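PDB 5DMD: flagellar assembly factor FliW, which probably binds the translational regulator CsrA, relieving its repression of targets such as flagellin, and also binds flagellin during flagellum assembly. Local coordinates for residues A[101-106]-A[137-142]; A[65-70]-A[107-112]; A[34-39]-A[47-52]. The protein carries 1 engineered substitution. All coordinates share one frame; numbering follows the deposited sequence. Where two conformers were deposited one is given.

Contact 1 (A[101-106]-A[137-142])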
loop_
_atom_site.group_PDB
_atom_site.type_symbol
_atom_site.label_atom_id
_atom_site.label_comp_id
_atom_site.label_asym_id
_atom_site.label_seq_id
_atom_site.Cartn_x
_atom_site.Cartn_y
_atom_site.Cartn_z
ATOM N N PRO A 101 -15.915 -14.972 -0.064
ATOM C CA PRO A 101 -15.318 -14.978 1.277
ATOM C C PRO A 101 -13.902 -14.433 1.267
ATOM O O PRO A 101 -13.267 -14.370 0.217
ATOM C CB PRO A 101 -15.351 -16.461 1.660
ATOM C CG PRO A 101 -15.310 -17.216 0.358
ATOM C CD PRO A 101 -15.762 -16.274 -0.738
ATOM N N PHE A 102 -13.389 -14.042 2.436
ATOM C CA PHE A 102 -12.091 -13.377 2.484
ATOM C C PHE A 102 -10.974 -14.258 1.939
ATOM O O PHE A 102 -9.962 -13.739 1.455
ATOM C CB PHE A 102 -11.750 -12.962 3.913
ATOM C CG PHE A 102 -10.442 -12.240 4.020
ATOM C CD1 PHE A 102 -9.355 -12.835 4.639
ATOM C CD2 PHE A 102 -10.298 -10.977 3.482
ATOM C CE1 PHE A 102 -8.153 -12.173 4.723
ATOM C CE2 PHE A 102 -9.097 -10.310 3.564
ATOM C CZ PHE A 102 -8.025 -10.907 4.181
ATOM N N ASP A 103 -11.134 -15.583 2.000
ATOM C CA ASP A 103 -10.070 -16.494 1.609
ATOM C C ASP A 103 -9.790 -16.466 0.113
ATOM O O ASP A 103 -8.835 -17.110 -0.328
ATOM C CB ASP A 103 -10.440 -17.922 2.022
ATOM C CG ASP A 103 -9.253 -18.851 2.025
ATOM O OD1 ASP A 103 -8.363 -18.645 2.874
ATOM O OD2 ASP A 103 -9.213 -19.787 1.190
ATOM N N ASP A 104 -10.592 -15.759 -0.680
ATOM C CA ASP A 104 -10.333 -15.579 -2.102
ATOM C C ASP A 104 -9.632 -14.259 -2.395
ATOM O O ASP A 104 -9.476 -13.890 -3.562
ATOM C CB ASP A 104 -11.637 -15.678 -2.897
ATOM C CG ASP A 104 -12.184 -17.091 -2.946
ATOM O OD1 ASP A 104 -11.433 -18.040 -2.621
ATOM O OD2 ASP A 104 -13.375 -17.247 -3.294
ATOM N N THR A 105 -9.220 -13.536 -1.356
ATOM C CA THR A 105 -8.595 -12.231 -1.539
ATOM C C THR A 105 -7.242 -12.384 -2.228
ATOM O O THR A 105 -6.510 -13.356 -2.004
ATOM C CB THR A 105 -8.429 -11.566 -0.176
ATOM O OG1 THR A 105 -9.731 -11.257 0.346
ATOM C CG2 THR A 105 -7.585 -10.292 -0.245
ATOM N N THR A 106 -6.916 -11.417 -3.082
ATOM C CA THR A 106 -5.641 -11.383 -3.783
ATOM C C THR A 106 -4.898 -10.094 -3.467
ATOM O O THR A 106 -5.474 -9.125 -2.972
ATOM C CB THR A 106 -5.830 -11.489 -5.301
ATOM O OG1 THR A 106 -6.636 -10.399 -5.769
ATOM C CG2 THR A 106 -6.499 -12.805 -5.664
ATOM N N ARG A 137 -3.216 -14.882 -4.996
ATOM C CA ARG A 137 -3.985 -15.312 -3.832
ATOM C C ARG A 137 -3.149 -15.271 -2.557
ATOM O O ARG A 137 -2.005 -15.733 -2.520
ATOM C CB ARG A 137 -4.518 -16.738 -4.013
ATOM C CG ARG A 137 -5.720 -16.881 -4.931
ATOM C CD ARG A 137 -6.163 -18.354 -5.057
ATOM N NE ARG A 137 -6.499 -18.942 -3.765
ATOM C CZ ARG A 137 -7.704 -18.897 -3.212
ATOM N NH1 ARG A 137 -8.709 -18.261 -3.797
ATOM N NH2 ARG A 137 -7.902 -19.481 -2.033
ATOM N N LEU A 138 -3.762 -14.759 -1.486
ATOM C CA LEU A 138 -3.136 -14.799 -0.168
ATOM C C LEU A 138 -3.164 -16.196 0.430
ATOM O O LEU A 138 -2.359 -16.500 1.314
ATOM C CB LEU A 138 -3.857 -13.850 0.791
ATOM C CG LEU A 138 -3.418 -12.386 0.805
ATOM C CD1 LEU A 138 -3.651 -11.704 -0.541
ATOM C CD2 LEU A 138 -4.172 -11.658 1.911
ATOM N N PHE A 139 -4.108 -17.034 0.011
ATOM C CA PHE A 139 -4.314 -18.335 0.622
ATOM C C PHE A 139 -4.284 -19.426 -0.437
ATOM O O PHE A 139 -4.638 -19.187 -1.598
ATOM C CB PHE A 139 -5.674 -18.386 1.340
ATOM C CG PHE A 139 -5.833 -17.324 2.392
ATOM C CD1 PHE A 139 -5.400 -17.544 3.691
ATOM C CD2 PHE A 139 -6.423 -16.115 2.086
ATOM C CE1 PHE A 139 -5.539 -16.563 4.658
ATOM C CE2 PHE A 139 -6.566 -15.129 3.048
ATOM C CZ PHE A 139 -6.124 -15.356 4.336
ATOM N N PRO A 140 -3.865 -20.633 -0.069
ATOM C CA PRO A 140 -3.904 -21.734 -1.036
ATOM C C PRO A 140 -5.333 -22.024 -1.472
ATOM O O PRO A 140 -6.307 -21.653 -0.819
ATOM C CB PRO A 140 -3.301 -22.914 -0.266
ATOM C CG PRO A 140 -3.470 -22.563 1.171
ATOM C CD PRO A 140 -3.397 -21.068 1.258
ATOM N N GLU A 141 -5.452 -22.667 -2.622
ATOM C CA GLU A 141 -6.766 -23.042 -3.119
ATOM C C GLU A 141 -7.388 -24.096 -2.205
ATOM O O GLU A 141 -6.705 -25.012 -1.741
ATOM C CB GLU A 141 -6.613 -23.609 -4.527
ATOM C CG GLU A 141 -6.343 -22.555 -5.593
ATOM C CD GLU A 141 -7.576 -21.741 -5.944
ATOM O OE1 GLU A 141 -7.510 -20.948 -6.907
ATOM O OE2 GLU A 141 -8.618 -21.899 -5.274
ATOM N N LYS A 142 -8.683 -23.953 -1.912
ATOM C CA LYS A 142 -9.363 -25.004 -1.167
ATOM C C LYS A 142 -10.269 -25.873 -2.018
ATOM O O LYS A 142 -10.469 -27.037 -1.678
ATOM C CB LYS A 142 -10.211 -24.460 -0.017
ATOM C CG LYS A 142 -9.450 -23.920 1.167
ATOM C CD LYS A 142 -10.433 -23.709 2.303
ATOM C CE LYS A 142 -11.364 -22.561 2.009
ATOM N NZ LYS A 142 -10.689 -21.277 2.223
HETATM O O HOH W 1 -6.588 -16.143 -1.481
HETATM O O HOH W 2 -9.208 -16.292 -5.671
#
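Asp103 reaches Arg137 and Phe139 where the 3-10 turn at 102-104 packs on the chain leaving strand 136-137. The guanidinium of Arg137 is the hub of a surface salt-bridge network with Asp103, Asp104, Glu141 and Lys142. A bend at chi3 (58°) folds it back over its own segment, where NE donates to Phe139 O (2.9 Å) and NH2 to Pro140 O (3.0 Å). On the other segment its NH1 makes a straight salt-bridging bond to Asp104 OD1 (3.0 Å, 174° at the hydrogen). That oxygen lies in the guanidinium plane but is approached from above its own carboxylate plane, so this is not a flat, two-pronged pair. NH2 adds a longer salt bridge to Asp103 OD2 (3.5 Å). Water 1 sits over one guanidinium face and Glu141 OE2 over the opposite one, a long link of charge only, while water 2 accepts from NH1 and donates to Asp104 O. With bonds in several directions, the group has little freedom to rotate.

Lys142 NZ also approaches Asp103 OD2 in a salt bridge, but the modelled spacing is too short for its position to be trusted. Asp103 OD1 is modelled over the Phe139 ring, again too close for its place to be sure. Phe139 in turn brings CE2 to Phe102 CE1 (3.7 Å), the two ring planes standing 72° apart.

The backbones are tied by Leu138 N donating to Thr105 O (3.1 Å) and by water 1, which donates to Asp103 O and Thr105 O and accepts from Phe139 N. Thr106 and Arg137 form an antiparallel non-hydrogen-bonded pair at the start of strand 106-116. Thr106 also bonds through its backbone to Thr97 of strand 90-97, Leu138 packs on Leu96 and Tyr66, and Phe102 meets the ring of Phe45 at the head of strand 45-50.

Contact 2 (A[65-70]-A[107-112])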
loop_
_atom_site.group_PDB
_atom_site.type_symbol
_atom_site.label_atom_id
_atom_site.label_comp_id
_atom_site.label_asym_id
_atom_site.label_seq_id
_atom_site.Cartn_x
_atom_site.Cartn_y
_atom_site.Cartn_z
ATOM N N SER A 65 4.180 -11.002 5.176
ATOM C CA SER A 65 3.311 -11.785 6.048
ATOM C C SER A 65 2.605 -12.901 5.289
ATOM O O SER A 65 2.313 -13.956 5.864
ATOM C CB SER A 65 2.295 -10.860 6.716
ATOM O OG SER A 65 1.551 -10.141 5.747
ATOM N N TYR A 66 2.321 -12.691 4.002
ATOM C CA TYR A 66 1.658 -13.687 3.175
ATOM C C TYR A 66 2.515 -14.170 2.015
ATOM O O TYR A 66 2.204 -15.220 1.445
ATOM C CB TYR A 66 0.343 -13.126 2.599
ATOM C CG TYR A 66 -0.766 -12.952 3.622
ATOM C CD1 TYR A 66 -0.888 -11.765 4.330
ATOM C CD2 TYR A 66 -1.665 -13.970 3.881
ATOM C CE1 TYR A 66 -1.896 -11.593 5.263
ATOM C CE2 TYR A 66 -2.674 -13.812 4.818
ATOM C CZ TYR A 66 -2.783 -12.619 5.504
ATOM O OH TYR A 66 -3.782 -12.444 6.437
ATOM N N PHE A 67 3.580 -13.446 1.664
ATOM C CA PHE A 67 4.387 -13.712 0.476
ATOM C C PHE A 67 5.837 -13.638 0.920
ATOM O O PHE A 67 6.533 -12.637 0.685
ATOM C CB PHE A 67 4.066 -12.712 -0.631
ATOM C CG PHE A 67 2.627 -12.744 -1.051
ATOM C CD1 PHE A 67 2.132 -13.825 -1.788
ATOM C CD2 PHE A 67 1.759 -11.746 -0.658
ATOM C CE1 PHE A 67 0.808 -13.866 -2.174
ATOM C CE2 PHE A 67 0.427 -11.787 -1.036
ATOM C CZ PHE A 67 -0.045 -12.848 -1.787
ATOM N N PRO A 68 6.318 -14.687 1.583
ATOM C CA PRO A 68 7.619 -14.601 2.258
ATOM C C PRO A 68 8.798 -14.427 1.334
ATOM O O PRO A 68 9.830 -13.929 1.798
ATOM C CB PRO A 68 7.720 -15.920 3.025
ATOM C CG PRO A 68 6.642 -16.797 2.466
ATOM C CD PRO A 68 5.571 -15.898 1.959
ATOM N N THR A 69 8.709 -14.829 0.065
ATOM C CA THR A 69 9.817 -14.646 -0.864
ATOM C C THR A 69 9.685 -13.384 -1.709
ATOM O O THR A 69 10.466 -13.209 -2.653
ATOM C CB THR A 69 9.970 -15.857 -1.785
ATOM O OG1 THR A 69 8.764 -16.048 -2.541
ATOM C CG2 THR A 69 10.284 -17.105 -0.986
ATOM N N TYR A 70 8.724 -12.512 -1.403
ATOM C CA TYR A 70 8.561 -11.276 -2.162
ATOM C C TYR A 70 9.860 -10.490 -2.153
ATOM O O TYR A 70 10.356 -10.105 -1.092
ATOM C CB TYR A 70 7.449 -10.437 -1.544
ATOM C CG TYR A 70 7.006 -9.253 -2.389
ATOM C CD1 TYR A 70 6.633 -9.418 -3.717
ATOM C CD2 TYR A 70 6.943 -7.984 -1.842
ATOM C CE1 TYR A 70 6.221 -8.332 -4.480
ATOM C CE2 TYR A 70 6.528 -6.904 -2.591
ATOM C CZ TYR A 70 6.161 -7.083 -3.906
ATOM O OH TYR A 70 5.741 -5.997 -4.641
ATOM N N ALA A 107 -3.606 -10.101 -3.778
ATOM C CA ALA A 107 -2.752 -8.927 -3.669
ATOM C C ALA A 107 -2.113 -8.611 -5.017
ATOM O O ALA A 107 -1.804 -9.512 -5.802
ATOM C CB ALA A 107 -1.637 -9.169 -2.650
ATOM N N ASN A 108 -1.905 -7.318 -5.281
ATOM C CA ASN A 108 -1.181 -6.871 -6.473
ATOM C C ASN A 108 0.295 -6.745 -6.109
ATOM O O ASN A 108 0.729 -5.726 -5.568
ATOM C CB ASN A 108 -1.753 -5.562 -7.019
ATOM C CG ASN A 108 -1.105 -5.147 -8.337
ATOM O OD1 ASN A 108 0.020 -5.542 -8.643
ATOM N ND2 ASN A 108 -1.827 -4.369 -9.139
ATOM N N LEU A 109 1.070 -7.792 -6.412
ATOM C CA LEU A 109 2.503 -7.782 -6.147
ATOM C C LEU A 109 3.295 -6.997 -7.190
ATOM O O LEU A 109 4.468 -6.675 -6.946
ATOM C CB LEU A 109 3.022 -9.220 -6.040
ATOM C CG LEU A 109 2.340 -10.073 -4.971
ATOM C CD1 LEU A 109 3.040 -11.419 -4.872
ATOM C CD2 LEU A 109 2.321 -9.362 -3.624
ATOM N N GLN A 110 2.682 -6.654 -8.327
ATOM C CA GLN A 110 3.375 -5.862 -9.337
ATOM C C GLN A 110 3.523 -4.399 -8.944
ATOM O O GLN A 110 4.427 -3.729 -9.454
ATOM C CB GLN A 110 2.629 -5.937 -10.676
ATOM C CG GLN A 110 3.422 -5.387 -11.856
ATOM C CD GLN A 110 2.562 -5.136 -13.088
ATOM O OE1 GLN A 110 1.434 -5.613 -13.186
ATOM N NE2 GLN A 110 3.107 -4.391 -14.044
ATOM N N ALA A 111 2.671 -3.883 -8.058
ATOM C CA ALA A 111 2.586 -2.442 -7.810
ATOM C C ALA A 111 2.582 -2.134 -6.319
ATOM O O ALA A 111 1.595 -1.624 -5.779
ATOM C CB ALA A 111 1.367 -1.837 -8.506
ATOM N N PRO A 112 3.700 -2.371 -5.636
ATOM C CA PRO A 112 3.759 -2.089 -4.199
ATOM C C PRO A 112 3.734 -0.601 -3.872
ATOM O O PRO A 112 4.145 0.257 -4.668
ATOM C CB PRO A 112 5.097 -2.714 -3.773
ATOM C CG PRO A 112 5.939 -2.608 -4.987
ATOM C CD PRO A 112 4.995 -2.859 -6.151
#
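Tyr70 and Leu109 share the one hydrogen bond between these segments: the phenol OH donates to Leu109 O (2.7 Å), tilted 24° from the carbonyl plane. With its CG opposite the backbone N (chi1 -169°), the tyrosine side chain extends across to segment 107-112, and Leu109 O lies at the ring's edge.

The aromatic contacts centre on the isobutyl group of Leu109. Its CD1 makes a CH-pi contact over the face of Phe67, 4.1 Å from the ring centroid, while Tyr66 CB lies over the opposite face of that ring. The second methyl, CD2, sits over a face of the Tyr70 ring and also touches Phe67 CD2 (3.8 Å). The leucine thus wedges between the two rings.

Plain apolar packing fills in around them. Ala107 CB meets Phe67 CE2 (3.7 Å), and Leu109 CB meets Tyr70 CE1 (3.7 Å). The Pro112 ring packs beside the phenol oxygen, its CG 3.4 Å from Tyr70 OH. Phe67 and Tyr70 stand at the two ends of a type I beta turn closed by Tyr70 N donating to Phe67 O. Val94 of strand 90-97 backs Tyr70, Ala107 and Leu109, and the ring of Tyr132 meets that of Tyr70.

The chemistry is that of a largely apolar, mostly buried contact with one hydrogen bond across it, in which the phenol OH is satisfied by Leu109 O at the irregular part of strand 106-116.

Contact 3 (A[34-39]-A[47-52]). Engineered in segment 34-39: Gln39 (natural residue Pro).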
loop_
_atom_site.group_PDB
_atom_site.type_symbol
_atom_site.label_atom_id
_atom_site.label_comp_id
_atom_site.label_asym_id
_atom_site.label_seq_id
_atom_site.Cartn_x
_atom_site.Cartn_y
_atom_site.Cartn_z
ATOM N N GLN A 34 -1.817 13.323 -0.438
ATOM C CA GLN A 34 -1.729 13.267 1.014
ATOM C C GLN A 34 -2.530 12.078 1.516
ATOM O O GLN A 34 -3.742 11.996 1.270
ATOM C CB GLN A 34 -2.263 14.552 1.641
ATOM C CG GLN A 34 -1.354 15.744 1.449
ATOM C CD GLN A 34 -2.078 17.051 1.678
ATOM O OE1 GLN A 34 -1.678 17.850 2.520
ATOM N NE2 GLN A 34 -3.151 17.273 0.933
ATOM N N PHE A 35 -1.857 11.171 2.223
ATOM C CA PHE A 35 -2.491 9.989 2.787
ATOM C C PHE A 35 -2.059 9.803 4.232
ATOM O O PHE A 35 -0.990 10.247 4.660
ATOM C CB PHE A 35 -2.088 8.726 2.011
ATOM C CG PHE A 35 -2.721 8.616 0.665
ATOM C CD1 PHE A 35 -2.142 9.212 -0.449
ATOM C CD2 PHE A 35 -3.896 7.897 0.503
ATOM C CE1 PHE A 35 -2.748 9.100 -1.705
ATOM C CE2 PHE A 35 -4.507 7.791 -0.737
ATOM C CZ PHE A 35 -3.929 8.389 -1.844
ATOM N N VAL A 36 -2.902 9.126 4.986
ATOM C CA VAL A 36 -2.542 8.658 6.316
ATOM C C VAL A 36 -2.724 7.149 6.332
ATOM O O VAL A 36 -3.556 6.600 5.601
ATOM C CB VAL A 36 -3.366 9.351 7.433
ATOM C CG1 VAL A 36 -4.861 9.157 7.216
ATOM C CG2 VAL A 36 -2.952 8.876 8.817
ATOM N N LEU A 37 -1.910 6.471 7.136
ATOM C CA LEU A 37 -1.969 5.022 7.283
ATOM C C LEU A 37 -2.674 4.706 8.591
ATOM O O LEU A 37 -2.202 5.099 9.660
ATOM C CB LEU A 37 -0.568 4.411 7.270
ATOM C CG LEU A 37 0.125 4.180 5.923
ATOM C CD1 LEU A 37 0.255 5.457 5.101
ATOM C CD2 LEU A 37 1.494 3.562 6.149
ATOM N N LEU A 38 -3.796 3.994 8.506
ATOM C CA LEU A 38 -4.648 3.735 9.660
ATOM C C LEU A 38 -4.778 2.238 9.872
ATOM O O LEU A 38 -5.331 1.533 9.023
ATOM C CB LEU A 38 -6.030 4.360 9.471
ATOM C CG LEU A 38 -6.092 5.832 9.093
ATOM C CD1 LEU A 38 -7.514 6.226 8.719
ATOM C CD2 LEU A 38 -5.604 6.670 10.289
ATOM N N GLN A 39 -4.302 1.762 11.018
ATOM C CA GLN A 39 -4.408 0.345 11.327
ATOM C C GLN A 39 -5.870 -0.071 11.440
ATOM O O GLN A 39 -6.696 0.634 12.033
ATOM C CB GLN A 39 -3.660 0.034 12.623
ATOM C CG GLN A 39 -2.148 0.164 12.490
ATOM C CD GLN A 39 -1.396 -0.476 13.640
ATOM O OE1 GLN A 39 -1.393 0.039 14.760
ATOM N NE2 GLN A 39 -0.752 -1.606 13.368
ATOM N N ILE A 47 -5.057 0.688 6.431
ATOM C CA ILE A 47 -5.785 1.444 5.412
ATOM C C ILE A 47 -4.918 2.601 4.939
ATOM O O ILE A 47 -4.495 3.444 5.745
ATOM C CB ILE A 47 -7.129 1.970 5.936
ATOM C CG1 ILE A 47 -7.966 0.821 6.497
ATOM C CG2 ILE A 47 -7.876 2.671 4.802
ATOM C CD1 ILE A 47 -8.209 -0.288 5.486
ATOM N N LEU A 48 -4.666 2.657 3.632
ATOM C CA LEU A 48 -4.073 3.840 3.013
ATOM C C LEU A 48 -5.219 4.806 2.726
ATOM O O LEU A 48 -5.956 4.635 1.755
ATOM C CB LEU A 48 -3.334 3.436 1.738
ATOM C CG LEU A 48 -2.618 4.566 1.001
ATOM C CD1 LEU A 48 -1.465 5.110 1.846
ATOM C CD2 LEU A 48 -2.133 4.071 -0.359
ATOM N N GLN A 49 -5.376 5.824 3.576
ATOM C CA GLN A 49 -6.561 6.684 3.586
ATOM C C GLN A 49 -6.220 8.071 3.057
ATOM O O GLN A 49 -5.364 8.760 3.621
ATOM C CB GLN A 49 -7.096 6.809 5.014
ATOM C CG GLN A 49 -8.257 7.780 5.167
ATOM C CD GLN A 49 -9.521 7.285 4.493
ATOM O OE1 GLN A 49 -10.038 6.215 4.817
ATOM N NE2 GLN A 49 -10.003 8.052 3.519
ATOM N N SER A 50 -6.901 8.492 1.995
ATOM C CA SER A 50 -6.744 9.856 1.515
ATOM C C SER A 50 -7.234 10.851 2.563
ATOM O O SER A 50 -8.295 10.673 3.167
ATOM C CB SER A 50 -7.558 10.054 0.236
ATOM O OG SER A 50 -7.615 11.435 -0.081
ATOM N N VAL A 51 -6.461 11.924 2.760
ATOM C CA VAL A 51 -6.838 13.022 3.651
ATOM C C VAL A 51 -7.862 13.954 3.026
ATOM O O VAL A 51 -8.510 14.727 3.742
ATOM C CB VAL A 51 -5.519 13.734 4.013
ATOM C CG1 VAL A 51 -5.749 15.032 4.776
ATOM C CG2 VAL A 51 -4.633 12.814 4.800
ATOM N N ASN A 52 -8.060 13.875 1.710
ATOM C CA ASN A 52 -8.979 14.767 1.020
ATOM C C ASN A 52 -10.240 14.087 0.513
ATOM O O ASN A 52 -11.253 14.769 0.334
ATOM C CB ASN A 52 -8.268 15.430 -0.168
ATOM C CG ASN A 52 -7.125 16.299 0.274
ATOM O OD1 ASN A 52 -7.340 17.350 0.875
ATOM N ND2 ASN A 52 -5.898 15.864 -0.005
#
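Phe35 lies against Leu48 and Ser50 on one face of this antiparallel hairpin, with Leu37 on the same face. Leu48 is extended at chi1 (-178°), its branch beside the carbonyl carbon and turned toward strand 34-39: CG touches Phe35 CD2 (3.6 Å), CD1 meets Leu37 CD1 (3.7 Å), and CD2 lies over a face of the Phe35 ring. Ser50 CB reaches Phe35 CE2 (3.9 Å). With an alanine at Phe35, Leu48 and Ser50 would probably face a gap and Phe22 would lose its edge-to-face partner. On the other face Leu38 CD1 packs on Gln49 CB (3.8 Å).

Backbone bonds set this register. Val36 and Gln49 form a hydrogen-bonded pair, their N and O atoms joined in both directions at 2.8 Å; Leu38 and Ile47 form a second such pair, again bonded both ways. Beyond the strand, Val51 N still donates to Gln34 O (3.1 Å).

Further out, Gln49 folds at chi2 (69°): NE2 donates to Ser50 O and to Pro54 O, and OE1 accepts from Lys7 N. Ser50 OG takes the amide of Asn52 in an ST turn and also bonds Glu32.

Within the larger sheet, strand 34-39 pairs with 20-21 and strand 45-50 with 57-61, while Leu37 and Leu48 rest on Ile115 and Ile113 of strand 106-116.

Contact 2 is buried, contact 3 partly so, and contact 1 lies at the surface; their chemistry follows. Contact 1 relies on charges and bridging waters, contact 2 on rings and aliphatic groups with one hydrogen bond, contact 3 on regular strand pairing with apolar packing. Contacts 1 and 2 share strand 106-116 and touch directly: Leu138 CD1 packs on Ala107 N (3.6 Å) and Phe139 on Tyr66, and their segments alternate along the chain. Contact 3 is a local hairpin on the opposite side of the chain's centre from contact 2, with centres about 20 Å apart, yet both reach the same sheet. Its nearest atoms are about 10 Å from contact 1.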